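Local structure of short-chain dehydrogenase/reductase SDR (Burkholderia phymatum, 5IG2) at residues A116-F119 / G120-M124; G162-N165 / A166-A170; F250-A254 / E255-Y259; G27-F30 / A31-G34; R131-A134 / P135-L138. The protein binds NAD and probably catalyses oxidation of a CH-OH group, or the reverse carbonyl reduction, with the dinucleotide as hydride carrier. All coordinates share one frame; numbering follows the deposited sequence.

Contact 1: A116-F119 / G120-M124; sequences AWVF and GVNVM. With NAD (nicotinamide-adenine-dinucleotide), chain F.
F119 and V123 meet on helix 112-140 of the Rossmann-type fold, where the helix widens into a pi-type turn at 120-124. The backbone bonds mark the change. G120 N, V121 N and N122 N reach back four residues to A116 O, W117 O and V118 O. F119 O, by contrast, takes two donors, M124 N at 2.9 Å, almost straight (N-H...O 170°), and V123 N at 3.0 Å, bent and from above the carbonyl plane. The five-residue step to M124 is the pi-type bond. Apolar contacts follow the same spacing. F119 and V123 point the same way, and V123 CG2, set beside its own backbone N, lies 3.5 Å from F119 CD2. F119 of the second subunit packs on both. W117 and V121 also run side by side, more loosely. V121 CG2 touches W117 O and faces NAD N6A at 3.6 Å, while V121 CG1 lies by N7A of the adenine, so this valine lines the adenine end of the cofactor pocket. Polar side-chain bonding falls to N122, whose amide is held at both ends: OD1 accepts from V101 N and ND2 donates to S167 OG. These partners fix which way round the amide sits. With its CG anti to the carbonyl carbon (chi1 -68°), N122 crosses V118, and N122 ND2 comes 3.5 Å from V118 CG1.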
# COMPACT_ATOMS: atom_id res chain seq x y z
N ALA B 116 18.46 -10.43 59.15
CA ALA B 116 19.80 -9.87 58.99
C ALA B 116 19.96 -9.20 57.63
O ALA B 116 20.62 -8.16 57.52
CB ALA B 116 20.84 -10.98 59.16
N TRP B 117 19.40 -9.79 56.58
CA TRP B 117 19.54 -9.23 55.24
C TRP B 117 18.84 -7.88 55.14
O TRP B 117 19.46 -6.86 54.78
CB TRP B 117 18.98 -10.20 54.21
CG TRP B 117 19.02 -9.69 52.78
CD1 TRP B 117 20.03 -8.99 52.18
CD2 TRP B 117 17.99 -9.83 51.79
NE1 TRP B 117 19.69 -8.70 50.87
CE2 TRP B 117 18.44 -9.21 50.61
CE3 TRP B 117 16.72 -10.44 51.79
CZ2 TRP B 117 17.68 -9.18 49.43
CZ3 TRP B 117 15.95 -10.40 50.62
CH2 TRP B 117 16.44 -9.77 49.46
N VAL B 118 17.54 -7.85 55.46
CA VAL B 118 16.76 -6.63 55.29
C VAL B 118 17.27 -5.53 56.21
O VAL B 118 17.41 -4.37 55.79
CB VAL B 118 15.26 -6.91 55.55
CG1 VAL B 118 14.44 -5.63 55.38
CG2 VAL B 118 14.77 -8.01 54.63
N PHE B 119 17.58 -5.86 57.46
CA PHE B 119 18.03 -4.81 58.36
C PHE B 119 19.44 -4.36 58.02
O PHE B 119 19.78 -3.18 58.21
CB PHE B 119 17.91 -5.27 59.81
CG PHE B 119 16.58 -4.91 60.43
CD1 PHE B 119 15.44 -5.62 60.08
CD2 PHE B 119 16.46 -3.84 61.30
CE1 PHE B 119 14.20 -5.28 60.62
CE2 PHE B 119 15.23 -3.49 61.84
CZ PHE B 119 14.10 -4.21 61.50
N GLY B 120 20.26 -5.26 57.48
CA GLY B 120 21.61 -4.87 57.09
C GLY B 120 21.61 -3.84 55.98
O GLY B 120 22.40 -2.89 56.01
N VAL B 121 20.73 -3.99 54.99
CA VAL B 121 20.67 -3.01 53.92
C VAL B 121 19.86 -1.80 54.35
O VAL B 121 20.32 -0.65 54.26
CB VAL B 121 20.10 -3.63 52.63
CG1 VAL B 121 20.13 -2.59 51.50
CG2 VAL B 121 20.86 -4.92 52.27
N ASN B 122 18.63 -2.04 54.81
CA ASN B 122 17.64 -0.98 54.98
C ASN B 122 17.93 -0.10 56.18
O ASN B 122 17.61 1.10 56.15
CB ASN B 122 16.24 -1.57 55.11
CG ASN B 122 15.74 -2.21 53.83
OD1 ASN B 122 16.50 -2.41 52.89
ND2 ASN B 122 14.44 -2.52 53.79
N VAL B 123 18.50 -0.66 57.25
CA VAL B 123 18.80 0.14 58.43
C VAL B 123 20.30 0.43 58.50
O VAL B 123 20.71 1.60 58.51
CB VAL B 123 18.31 -0.55 59.71
CG1 VAL B 123 18.75 0.25 60.94
CG2 VAL B 123 16.79 -0.72 59.65
N MET B 124 21.12 -0.62 58.54
CA MET B 124 22.56 -0.42 58.70
C MET B 124 23.16 0.36 57.53
O MET B 124 24.09 1.15 57.72
CB MET B 124 23.26 -1.76 58.88
CG MET B 124 22.85 -2.45 60.17
SD MET B 124 23.02 -1.36 61.62
CE MET B 124 21.86 -2.14 62.75
PA NAD F . 15.29 -1.27 43.00
O1A NAD F . 15.44 -2.73 43.17
O2A NAD F . 14.89 -0.85 41.58
O5B NAD F . 16.58 -0.44 43.43
C5B NAD F . 17.25 -0.71 44.68
C4B NAD F . 18.71 -0.92 44.36
O4B NAD F . 19.43 -1.16 45.59
C3B NAD F . 19.02 -2.10 43.43
O3B NAD F . 19.76 -1.67 42.29
C2B NAD F . 19.86 -3.04 44.30
O2B NAD F . 20.88 -3.71 43.57
C1B NAD F . 20.47 -2.06 45.30
N9A NAD F . 20.93 -2.68 46.54
C8A NAD F . 20.32 -3.67 47.25
N7A NAD F . 21.03 -4.11 48.27
C5A NAD F . 22.18 -3.34 48.22
C6A NAD F . 23.34 -3.32 49.01
N6A NAD F . 23.58 -4.19 50.00
N1A NAD F . 24.29 -2.40 48.72
C2A NAD F . 24.09 -1.57 47.69
N3A NAD F . 23.05 -1.52 46.85
C4A NAD F . 22.13 -2.44 47.17
O3 NAD F . 14.20 -0.72 44.02
PN NAD F . 13.75 0.76 44.42
O1N NAD F . 14.35 1.74 43.49
O2N NAD F . 12.28 0.72 44.59
O5D NAD F . 14.44 0.85 45.86
C5D NAD F . 14.98 2.10 46.35
C4D NAD F . 14.41 2.33 47.73
O4D NAD F . 13.01 2.69 47.65
C3D NAD F . 14.49 1.14 48.69
O3D NAD F . 14.92 1.59 49.97
C2D NAD F . 13.03 0.67 48.78
O2D NAD F . 12.78 0.02 50.01
C1D NAD F . 12.33 2.02 48.67
N1N NAD F . 10.83 1.99 48.32
C2N NAD F . 10.44 1.44 47.15
C3N NAD F . 9.11 1.44 46.80
C7N NAD F . 8.62 0.99 45.46
O7N NAD F . 7.42 0.70 45.32
N7N NAD F . 9.51 0.81 44.49
C4N NAD F . 8.19 2.02 47.66
C5N NAD F . 8.62 2.59 48.84
C6N NAD F . 9.95 2.56 49.16

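Contact 2: G162-N165 / A166-A170; sequences GIYN and ASKHA. With NAD (nicotinamide-adenine-dinucleotide), chain F; ACT (acetate ion), chain G.
Y164 and K168, one helical turn apart, form the Tyr-X-X-X-Lys motif of the short-chain dehydrogenases at the start of helix 162-185. The tyrosine side chain leaves with CG anti to the backbone N (chi1 -177°), and the lysine, bent at chi2, crosses it at a slant. K168 CG lies over one face of the phenol, shifted toward the rim, 4.1 Å from the ring centroid: a CH-pi contact. Further along, K168 CE passes 3.5 Å from Y164 OH, and both polar ends arrive at the nicotinamide ribose of NAD. There K168 NZ donates to O2D at 3.0 Å and to O3D, with T149 O as a further acceptor. Y164 OH accepts from O2D at 2.7 Å, near the ring plane, and donates to acetate OXT at 2.6 Å. The acetate, probably from the crystallisation liquor, is also held by S151 OG; in this family a serine and the motif tyrosine commonly bind the reacting oxygen of the substrate. H169 turns a different way, its ring edge toward N165 O and its NE2 bonded to L156 O. Behind the pair, Y164 O accepts twice, from K168 N and from S167 OG. S167 CB carries its hydroxyl between the backbone N and carbonyl carbon (chi1 70°), which brings OG to 2.8 Å from Y164 O.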
# COMPACT_ATOMS: atom_id res chain seq x y z
N GLY B 162 6.28 -7.59 57.77
CA GLY B 162 6.73 -7.07 59.05
C GLY B 162 8.21 -6.75 59.14
O GLY B 162 8.60 -5.81 59.84
N ILE B 163 9.06 -7.55 58.48
CA ILE B 163 10.49 -7.26 58.53
C ILE B 163 10.79 -5.98 57.78
O ILE B 163 11.53 -5.11 58.26
CB ILE B 163 11.31 -8.44 57.96
CG1 ILE B 163 11.16 -9.67 58.85
CG2 ILE B 163 12.78 -8.07 57.89
CD1 ILE B 163 11.91 -10.88 58.32
N TYR B 164 10.20 -5.84 56.60
CA TYR B 164 10.37 -4.63 55.81
C TYR B 164 9.76 -3.43 56.52
O TYR B 164 10.40 -2.37 56.64
CB TYR B 164 9.72 -4.85 54.44
CG TYR B 164 9.87 -3.71 53.46
CD1 TYR B 164 11.05 -3.55 52.72
CD2 TYR B 164 8.82 -2.82 53.23
CE1 TYR B 164 11.18 -2.51 51.80
CE2 TYR B 164 8.94 -1.78 52.30
CZ TYR B 164 10.12 -1.64 51.59
OH TYR B 164 10.24 -0.61 50.68
N ASN B 165 8.52 -3.58 57.02
CA ASN B 165 7.88 -2.51 57.78
C ASN B 165 8.78 -2.03 58.91
O ASN B 165 9.03 -0.83 59.06
CB ASN B 165 6.54 -2.98 58.37
CG ASN B 165 5.53 -3.38 57.31
OD1 ASN B 165 5.66 -3.03 56.13
ND2 ASN B 165 4.49 -4.12 57.73
N ALA B 166 9.27 -2.98 59.72
CA ALA B 166 10.07 -2.63 60.88
C ALA B 166 11.31 -1.86 60.48
O ALA B 166 11.66 -0.85 61.11
CB ALA B 166 10.44 -3.90 61.66
N SER B 167 11.97 -2.29 59.40
CA SER B 167 13.18 -1.60 58.96
C SER B 167 12.85 -0.18 58.51
O SER B 167 13.62 0.76 58.77
CB SER B 167 13.88 -2.39 57.84
OG SER B 167 13.16 -2.38 56.62
N LYS B 168 11.70 0.01 57.88
CA LYS B 168 11.35 1.34 57.39
C LYS B 168 10.86 2.25 58.51
O LYS B 168 11.09 3.46 58.45
CB LYS B 168 10.31 1.21 56.27
CG LYS B 168 10.85 0.49 55.02
CD LYS B 168 12.09 1.20 54.48
CE LYS B 168 12.49 0.67 53.10
NZ LYS B 168 13.60 1.48 52.50
N HIS B 169 10.19 1.71 59.53
CA HIS B 169 9.89 2.55 60.69
C HIS B 169 11.17 2.97 61.40
O HIS B 169 11.25 4.09 61.93
CB HIS B 169 8.96 1.81 61.66
CG HIS B 169 7.53 1.76 61.22
ND1 HIS B 169 6.52 2.46 61.85
CD2 HIS B 169 6.94 1.10 60.19
CE1 HIS B 169 5.37 2.22 61.24
NE2 HIS B 169 5.60 1.41 60.23
N ALA B 170 12.18 2.10 61.40
CA ALA B 170 13.48 2.48 61.95
C ALA B 170 14.09 3.64 61.16
O ALA B 170 14.60 4.60 61.76
CB ALA B 170 14.40 1.26 61.96
PA NAD F . 15.29 -1.27 43.00
O1A NAD F . 15.44 -2.73 43.17
O2A NAD F . 14.89 -0.85 41.58
O5B NAD F . 16.58 -0.44 43.43
C5B NAD F . 17.25 -0.71 44.68
C4B NAD F . 18.71 -0.92 44.36
O4B NAD F . 19.43 -1.16 45.59
C3B NAD F . 19.02 -2.10 43.43
O3B NAD F . 19.76 -1.67 42.29
C2B NAD F . 19.86 -3.04 44.30
O2B NAD F . 20.88 -3.71 43.57
C1B NAD F . 20.47 -2.06 45.30
N9A NAD F . 20.93 -2.68 46.54
C8A NAD F . 20.32 -3.67 47.25
N7A NAD F . 21.03 -4.11 48.27
C5A NAD F . 22.18 -3.34 48.22
C6A NAD F . 23.34 -3.32 49.01
N6A NAD F . 23.58 -4.19 50.00
N1A NAD F . 24.29 -2.40 48.72
C2A NAD F . 24.09 -1.57 47.69
N3A NAD F . 23.05 -1.52 46.85
C4A NAD F . 22.13 -2.44 47.17
O3 NAD F . 14.20 -0.72 44.02
PN NAD F . 13.75 0.76 44.42
O1N NAD F . 14.35 1.74 43.49
O2N NAD F . 12.28 0.72 44.59
O5D NAD F . 14.44 0.85 45.86
C5D NAD F . 14.98 2.10 46.35
C4D NAD F . 14.41 2.33 47.73
O4D NAD F . 13.01 2.69 47.65
C3D NAD F . 14.49 1.14 48.69
O3D NAD F . 14.92 1.59 49.97
C2D NAD F . 13.03 0.67 48.78
O2D NAD F . 12.78 0.02 50.01
C1D NAD F . 12.33 2.02 48.67
N1N NAD F . 10.83 1.99 48.32
C2N NAD F . 10.44 1.44 47.15
C3N NAD F . 9.11 1.44 46.80
C7N NAD F . 8.62 0.99 45.46
O7N NAD F . 7.42 0.70 45.32
N7N NAD F . 9.51 0.81 44.49
C4N NAD F . 8.19 2.02 47.66
C5N NAD F . 8.62 2.59 48.84
C6N NAD F . 9.95 2.56 49.16
C ACT G . 6.96 -0.48 49.51
O ACT G . 5.75 -0.18 49.66
OXT ACT G . 7.77 0.11 50.27
CH3 ACT G . 7.44 -1.47 48.49

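Contact 3: F250-A254 / E255-Y259; sequences FEAIA and ERRFY
R257 lays its guanidinium over the methyl of A252 at the carboxyl end of helix 242-254. A252 CB sits above one face of the flat group, toward its rim, 3.9 Å from R257 CZ. This is the closely fitted part of the contact. R257 leaves the backbone with CG anti to N (chi1 180°), then turns sharply at chi3 (92°), which folds the guanidinium back across the alanine. R257 NE donates to Y259 O at 3.1 Å, the oxygen tilted from the guanidinium plane, and this bond limits the rotation of the group. Two backbone bonds tighten the same part: R256 N to I253 O at 2.8 Å and R257 N to A252 O at 2.9 Å. Beyond the arginine, F258 packs on strand 189-194 and Y259 OH bonds to E176 OE2. The other part is looser and lies toward solvent, with E251 and E255 exposed. From this side E255 OE1 makes a salt bridge of 3.0 Å with R257 NH1, its hydrogen bond weak, while E255 CG folds back to 3.3 Å from E251 O. R256 stretches out from CG to NE, and its tip reaches the helix end through a water, which donates to A254 O at 2.9 Å and accepts weakly from R256 NH1. As the helix frays, E255 N bonds weakly to E251 O and A252 O. With R256 in the left-handed region (phi 54°) as the C-prime residue, this is a Schellman motif, ending the helix and turning the chain toward strand 259-260.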
# COMPACT_ATOMS: atom_id res chain seq x y z
N PHE B 250 13.61 16.14 44.59
CA PHE B 250 14.47 17.31 44.43
C PHE B 250 13.73 18.61 44.75
O PHE B 250 14.32 19.54 45.30
CB PHE B 250 15.07 17.33 43.03
CG PHE B 250 16.34 16.53 42.90
CD1 PHE B 250 16.30 15.14 42.80
CD2 PHE B 250 17.58 17.16 42.89
CE1 PHE B 250 17.47 14.40 42.68
CE2 PHE B 250 18.75 16.43 42.77
CZ PHE B 250 18.69 15.05 42.66
N GLU B 251 12.44 18.70 44.40
CA GLU B 251 11.67 19.87 44.81
C GLU B 251 11.68 20.02 46.33
O GLU B 251 11.84 21.13 46.85
CB GLU B 251 10.24 19.78 44.28
CG GLU B 251 10.12 20.02 42.80
CD GLU B 251 8.73 19.70 42.25
OE1 GLU B 251 7.88 19.20 43.01
OE2 GLU B 251 8.50 19.94 41.05
N ALA B 252 11.51 18.91 47.06
CA ALA B 252 11.53 18.98 48.52
C ALA B 252 12.90 19.40 49.04
O ALA B 252 12.99 20.23 49.95
CB ALA B 252 11.11 17.64 49.12
N ILE B 253 13.97 18.83 48.48
CA ILE B 253 15.32 19.23 48.88
C ILE B 253 15.52 20.72 48.68
O ILE B 253 16.08 21.41 49.54
CB ILE B 253 16.38 18.43 48.11
CG1 ILE B 253 16.27 16.92 48.35
CG2 ILE B 253 17.78 18.94 48.46
CD1 ILE B 253 17.14 16.12 47.38
N ALA B 254 15.07 21.23 47.52
CA ALA B 254 15.26 22.64 47.20
C ALA B 254 14.71 23.54 48.30
O ALA B 254 15.33 24.55 48.64
CB ALA B 254 14.58 22.94 45.87
N GLU B 255 13.57 23.18 48.88
CA GLU B 255 12.96 23.94 49.96
C GLU B 255 13.28 23.35 51.33
O GLU B 255 12.72 23.81 52.34
CB GLU B 255 11.45 24.04 49.74
CG GLU B 255 10.76 22.71 49.53
CD GLU B 255 9.29 22.86 49.15
OE1 GLU B 255 8.41 22.63 50.02
OE2 GLU B 255 9.03 23.20 47.98
N ARG B 256 14.16 22.36 51.37
CA ARG B 256 14.61 21.71 52.61
C ARG B 256 13.43 21.21 53.43
O ARG B 256 13.43 21.28 54.66
CB ARG B 256 15.50 22.65 53.43
CG ARG B 256 16.83 22.96 52.73
CD ARG B 256 17.72 23.82 53.59
NE ARG B 256 19.00 24.12 52.95
CZ ARG B 256 19.18 25.12 52.08
NH1 ARG B 256 18.17 25.90 51.74
NH2 ARG B 256 20.38 25.35 51.55
N ARG B 257 12.43 20.68 52.75
CA ARG B 257 11.28 20.09 53.42
C ARG B 257 11.62 18.69 53.89
O ARG B 257 12.21 17.90 53.15
CB ARG B 257 10.07 20.06 52.49
CG ARG B 257 8.84 19.45 53.12
CD ARG B 257 7.59 19.62 52.27
NE ARG B 257 7.37 18.50 51.37
CZ ARG B 257 7.48 18.57 50.05
NH1 ARG B 257 7.82 19.71 49.46
NH2 ARG B 257 7.24 17.49 49.31
N PHE B 258 11.23 18.36 55.13
CA PHE B 258 11.63 17.08 55.72
C PHE B 258 10.81 15.91 55.18
O PHE B 258 11.38 14.95 54.64
CB PHE B 258 11.52 17.15 57.25
CG PHE B 258 11.91 15.86 57.92
CD1 PHE B 258 13.24 15.53 58.10
CD2 PHE B 258 10.94 14.95 58.32
CE1 PHE B 258 13.60 14.33 58.69
CE2 PHE B 258 11.30 13.74 58.91
CZ PHE B 258 12.63 13.44 59.09
N TYR B 259 9.49 15.93 55.34
CA TYR B 259 8.65 14.81 54.94
C TYR B 259 8.36 14.89 53.45
O TYR B 259 7.76 15.87 52.98
CB TYR B 259 7.33 14.80 55.71
CG TYR B 259 7.47 14.43 57.16
CD1 TYR B 259 7.71 13.11 57.53
CD2 TYR B 259 7.37 15.39 58.15
CE1 TYR B 259 7.84 12.76 58.86
CE2 TYR B 259 7.50 15.05 59.50
CZ TYR B 259 7.74 13.74 59.84
OH TYR B 259 7.87 13.40 61.16
O HOH W 1 15.74 25.79 51.28

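Contact 4: G27-F30 / A31-G34; sequences GRAF and AEKG
R28 and E32 pair one turn apart on helix 25-36, the first helix of the Rossmann fold, which follows the strand 16-20 in its opening beta-alpha-beta unit. The salt bridge is one of charge alone. E32 OE2 stands over a face of the guanidinium, 3.4 Å from R28 NH1, and no N-H points at it; the guanidinium and carboxylate planes are 57° apart. A water also bridges them, donating to E32 OE2 at 2.8 Å and accepting only weakly from R28 NH1. The arginine is extended from CG to NE, and this straight chain, with CG anti to the backbone N (chi1 180°), carries the guanidinium to E32 in the next turn. The glutamate leaves with CG beside its backbone N (chi1 -68°), and E32 CG leans on R28 O at 3.3 Å. What places the guanidinium further is outside the chain: R28 NH2 donates to T57 OG1 of the third subunit and R28 packs on A60 of that subunit, which puts the arginine at the interface. The helix beneath is regular, with A31, E32, K33 and G34 each bonded four residues back. F30 stacks on F96 and meets I19 of the sheet; A29 packs on A242 and A246 of helix 242-254. The last of the four backbone bonds runs from G34 N to F30 O, at 2.8 Å.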
# COMPACT_ATOMS: atom_id res chain seq x y z
N GLY B 27 17.09 5.23 42.71
CA GLY B 27 18.46 5.70 42.70
C GLY B 27 18.90 6.14 41.32
O GLY B 27 19.49 7.22 41.15
N ARG B 28 18.58 5.33 40.31
CA ARG B 28 18.88 5.69 38.93
C ARG B 28 18.19 6.99 38.54
O ARG B 28 18.78 7.84 37.86
CB ARG B 28 18.46 4.55 38.02
CG ARG B 28 18.69 4.77 36.55
CD ARG B 28 18.29 3.50 35.80
NE ARG B 28 18.45 3.60 34.36
CZ ARG B 28 17.52 4.05 33.53
NH1 ARG B 28 16.35 4.45 34.00
NH2 ARG B 28 17.75 4.10 32.23
N ALA B 29 16.93 7.17 38.97
CA ALA B 29 16.19 8.39 38.66
C ALA B 29 16.77 9.61 39.37
O ALA B 29 16.82 10.71 38.80
CB ALA B 29 14.72 8.20 39.01
N PHE B 30 17.21 9.44 40.63
CA PHE B 30 17.94 10.51 41.31
C PHE B 30 19.18 10.91 40.52
O PHE B 30 19.49 12.10 40.38
CB PHE B 30 18.36 10.07 42.71
CG PHE B 30 17.21 9.79 43.65
CD1 PHE B 30 15.98 10.42 43.51
CD2 PHE B 30 17.39 8.89 44.71
CE1 PHE B 30 14.94 10.15 44.41
CE2 PHE B 30 16.36 8.62 45.60
CZ PHE B 30 15.13 9.24 45.45
N ALA B 31 19.91 9.92 40.01
CA ALA B 31 21.13 10.22 39.27
C ALA B 31 20.81 10.97 37.98
O ALA B 31 21.49 11.94 37.64
CB ALA B 31 21.88 8.91 38.99
N GLU B 32 19.75 10.55 37.28
CA GLU B 32 19.34 11.25 36.07
C GLU B 32 18.94 12.68 36.38
O GLU B 32 19.31 13.61 35.66
CB GLU B 32 18.19 10.50 35.40
CG GLU B 32 18.60 9.16 34.83
CD GLU B 32 17.39 8.34 34.39
OE1 GLU B 32 16.35 8.40 35.07
OE2 GLU B 32 17.49 7.63 33.36
N LYS B 33 18.17 12.88 37.45
CA LYS B 33 17.75 14.23 37.81
C LYS B 33 18.95 15.07 38.22
O LYS B 33 19.09 16.23 37.80
CB LYS B 33 16.70 14.18 38.92
CG LYS B 33 16.18 15.54 39.37
CD LYS B 33 15.48 16.28 38.24
CE LYS B 33 14.89 17.59 38.77
NZ LYS B 33 14.15 18.35 37.73
N GLY B 34 19.84 14.50 39.04
CA GLY B 34 21.05 15.22 39.43
C GLY B 34 21.89 15.62 38.24
O GLY B 34 22.38 16.75 38.15
O HOH W 2 15.44 6.73 31.73

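Contact 5: R131-A134 / P135-L138; sequences RVFA and PIML
I136 and V132 touch across a turn of helix 112-140 that contains a proline. From the backbone, I136 CB sits 3.4 Å from F133 O. I136 CG1 is directed beside the backbone N (chi1 -63°) and lies 3.6 Å from V132 O. The terminal I136 CD1 completes the reach back along the helix, 3.4 Å from V132 O. The tip lies more loosely beside V132 CG1 and the F133 ring, which it meets obliquely, with I136 CD1 4.4 Å from F133 CD1. V132 CG1 in turn lies above one face of the F133 ring, toward its rim. P135 makes the turn unusual. Its N has no hydrogen to offer, and R131 O is met instead by the ring carbons, with P135 CD at 3.1 Å; the helix kinks here. Four-residue bonding is re-established from M137 N onward, M137 N to F133 O and L138 N to A134 O, both at N-H...O angles of 165°. The turn has three different surroundings. V132, F133 and I136 share A82 of helix 75-89; M137 lies on the central sheet, against L95 of strand 94-97 and A144 and I146 of strand 144-149. A134, P135 and L138 pack on W108 of the second subunit, so the kinked turn sits between helix 75-89, the sheet and the subunit interface.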
# COMPACT_ATOMS: atom_id res chain seq x y z
N ARG B 131 26.63 7.96 59.44
CA ARG B 131 27.84 7.98 60.27
C ARG B 131 29.06 8.42 59.47
O ARG B 131 29.90 9.18 59.98
CB ARG B 131 28.08 6.59 60.88
CG ARG B 131 29.35 6.48 61.69
CD ARG B 131 29.50 5.08 62.28
NE ARG B 131 29.44 4.05 61.25
CZ ARG B 131 30.46 3.73 60.46
NH1 ARG B 131 31.62 4.38 60.57
NH2 ARG B 131 30.32 2.77 59.55
N VAL B 132 29.19 7.96 58.23
CA VAL B 132 30.37 8.27 57.44
C VAL B 132 30.30 9.67 56.86
O VAL B 132 31.27 10.43 56.92
CB VAL B 132 30.56 7.21 56.34
CG1 VAL B 132 31.59 7.69 55.33
CG2 VAL B 132 30.99 5.87 56.97
N PHE B 133 29.16 10.05 56.30
CA PHE B 133 29.10 11.26 55.50
C PHE B 133 28.70 12.50 56.29
O PHE B 133 29.12 13.61 55.93
CB PHE B 133 28.13 11.08 54.32
CG PHE B 133 28.66 10.20 53.23
CD1 PHE B 133 29.42 10.73 52.20
CD2 PHE B 133 28.39 8.83 53.23
CE1 PHE B 133 29.89 9.91 51.18
CE2 PHE B 133 28.88 8.01 52.21
CZ PHE B 133 29.62 8.55 51.19
N ALA B 134 27.88 12.36 57.34
CA ALA B 134 27.51 13.55 58.11
C ALA B 134 28.73 14.29 58.65
O ALA B 134 28.76 15.53 58.52
CB ALA B 134 26.54 13.18 59.24
N PRO B 135 29.75 13.64 59.24
CA PRO B 135 30.93 14.42 59.67
C PRO B 135 31.62 15.13 58.53
O PRO B 135 32.09 16.26 58.69
CB PRO B 135 31.84 13.36 60.31
CG PRO B 135 30.95 12.23 60.64
CD PRO B 135 29.89 12.22 59.57
N ILE B 136 31.71 14.48 57.37
CA ILE B 136 32.31 15.12 56.20
C ILE B 136 31.54 16.38 55.84
O ILE B 136 32.12 17.45 55.64
CB ILE B 136 32.37 14.14 55.01
CG1 ILE B 136 33.27 12.94 55.34
CG2 ILE B 136 32.85 14.84 53.76
CD1 ILE B 136 33.09 11.79 54.37
N MET B 137 30.21 16.27 55.77
CA MET B 137 29.39 17.41 55.39
C MET B 137 29.48 18.52 56.43
O MET B 137 29.56 19.71 56.08
CB MET B 137 27.94 16.98 55.21
CG MET B 137 27.73 16.06 54.04
SD MET B 137 26.04 15.45 54.05
CE MET B 137 25.94 14.78 52.38
N LEU B 138 29.46 18.17 57.72
CA LEU B 138 29.56 19.19 58.76
C LEU B 138 30.89 19.92 58.69
O LEU B 138 30.96 21.14 58.92
CB LEU B 138 29.36 18.55 60.14
CG LEU B 138 27.95 18.02 60.40
CD1 LEU B 138 27.93 17.10 61.61
CD2 LEU B 138 27.00 19.18 60.59

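In the fold
Contacts 1 and 2 face each other across neighbouring helices, with centres 10 Å apart, and both touch NAD: contact 1 at the adenine, contact 2 at the nicotinamide ribose beside the probable catalytic site. F119 packing on I163 and S167 joins them, beside the probable hydrogen bond from N122 to S167. Contact 5 continues the helix of contact 1, its centre 21 Å from that of contact 1; the F133 side chain is about 12 Å from NAD. On the other side of the chain's centre from contact 1, contacts 3 and 4 touch through F250 CD1 and K33 CG, 3.5 Å apart. Contacts 1, 2, 3 and 5 all reach the second subunit; contact 4 reaches the third.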